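Exo-beta-1,3-galactanase (Bifidobacterium bifidum, PDB 5FLW) probably hydrolyses beta-1,3-linked galactan chains from one end to release galactose, as a five-bladed beta-propeller of glycoside hydrolase family 43. Local coordinates at residues A7-P10 and D16-Q19. Residues are numbered along the deposited sequence; the frame is centred on the assembly and turned at random.
Sequences AFLP and DVAQ
In the N-terminal lead-in to the five-bladed beta-propeller of this family 43 glycoside hydrolase, Pro-10 and Ala-18 bring two parts of one irregular excursion together ahead of the first propeller strand, 24-28. A single backbone hydrogen bond joins them: the N of Ala-18 donates to the O of Pro-10 over 2.9 Å, with a nearly straight N-H...O angle of 160°. The donor stands well above the carbonyl plane instead of meeting a lone pair. Beside this link the methyl of Ala-18 packs against the proline ring, CB of Ala-18 to CB of Pro-10 at 4.1 Å, and on the same ring CG of Pro-10 rests 3.8 Å from the carbonyl O of Ala-18. CG1 of Val-17 also lies 3.8 Å from the bonded O of Pro-10, which is thus bordered by carbon as well as by its N-H partner.

Leu-9 and Val-17 add a small apolar patch, their side chains crossing at about a right angle. The two branches pair off: CD1 of Leu-9 meets CG1 of Val-17 at 3.9 Å, while CD2 of Leu-9 meets CG2 of Val-17 at the same separation. With CG of Leu-9 anti to the N (chi1 -178°), the isobutyl group is carried toward Val-17, and its second torsion (62°) sets its two methyls against the valine branches.

The contact lies between the last and first blades, its centre about 17 Å from the centre of the chain. Residues 7-10 arrive from alongside the last blade, where Phe-8 is bonded through its backbone to Ile-278, at the start of strand 278-286; Ala-18 packs on Tyr-51 of strand 48-53 in the first blade, and the hydroxyl of Tyr-51 is hydrogen-bonded to the N of Gln-19.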
# COMPACT_ATOMS: atom_id res chain seq x y z
N ALA A 7 7.28 7.49 15.19
CA ALA A 7 6.89 6.10 15.30
C ALA A 7 5.92 5.98 16.48
O ALA A 7 6.20 6.48 17.57
CB ALA A 7 8.13 5.22 15.56
N PHE A 8 4.77 5.34 16.24
CA PHE A 8 3.74 5.27 17.27
C PHE A 8 2.71 4.22 16.89
O PHE A 8 2.59 3.82 15.71
CB PHE A 8 3.05 6.62 17.53
CG PHE A 8 2.54 7.28 16.28
CD1 PHE A 8 1.29 6.96 15.76
CD2 PHE A 8 3.33 8.23 15.59
CE1 PHE A 8 0.80 7.57 14.60
CE2 PHE A 8 2.85 8.84 14.42
CZ PHE A 8 1.60 8.52 13.92
N LEU A 9 1.95 3.80 17.90
CA LEU A 9 0.82 2.91 17.69
C LEU A 9 -0.45 3.76 17.64
O LEU A 9 -0.84 4.34 18.67
CB LEU A 9 0.73 1.86 18.80
CG LEU A 9 -0.40 0.85 18.62
CD1 LEU A 9 -0.20 0.03 17.34
CD2 LEU A 9 -0.56 -0.03 19.87
N PRO A 10 -1.11 3.88 16.49
CA PRO A 10 -2.30 4.74 16.40
C PRO A 10 -3.52 4.10 17.06
O PRO A 10 -3.63 2.87 17.17
CB PRO A 10 -2.52 4.89 14.89
CG PRO A 10 -1.93 3.62 14.29
CD PRO A 10 -0.76 3.26 15.18
N ASP A 16 -10.03 2.14 20.43
CA ASP A 16 -9.35 0.92 20.00
C ASP A 16 -8.04 1.23 19.27
O ASP A 16 -7.90 2.29 18.63
CB ASP A 16 -10.29 0.17 19.08
CG ASP A 16 -11.53 -0.35 19.80
OD1 ASP A 16 -11.45 -0.92 20.91
OD2 ASP A 16 -12.63 -0.07 19.30
N VAL A 17 -7.08 0.30 19.36
CA VAL A 17 -5.95 0.38 18.44
C VAL A 17 -6.47 0.46 17.00
O VAL A 17 -7.31 -0.34 16.59
CB VAL A 17 -5.03 -0.84 18.66
CG1 VAL A 17 -3.96 -0.91 17.55
CG2 VAL A 17 -4.40 -0.77 20.06
N ALA A 18 -5.95 1.43 16.21
CA ALA A 18 -6.32 1.54 14.79
C ALA A 18 -5.47 0.54 14.00
O ALA A 18 -4.24 0.60 14.04
CB ALA A 18 -6.12 2.96 14.24
N GLN A 19 -6.13 -0.38 13.29
CA GLN A 19 -5.45 -1.43 12.52
C GLN A 19 -4.94 -0.87 11.18
O GLN A 19 -5.34 -1.26 10.08
CB GLN A 19 -6.39 -2.63 12.35
CG GLN A 19 -6.78 -3.39 13.66
CD GLN A 19 -5.59 -4.02 14.39
OE1 GLN A 19 -4.80 -4.74 13.80
NE2 GLN A 19 -5.46 -3.72 15.69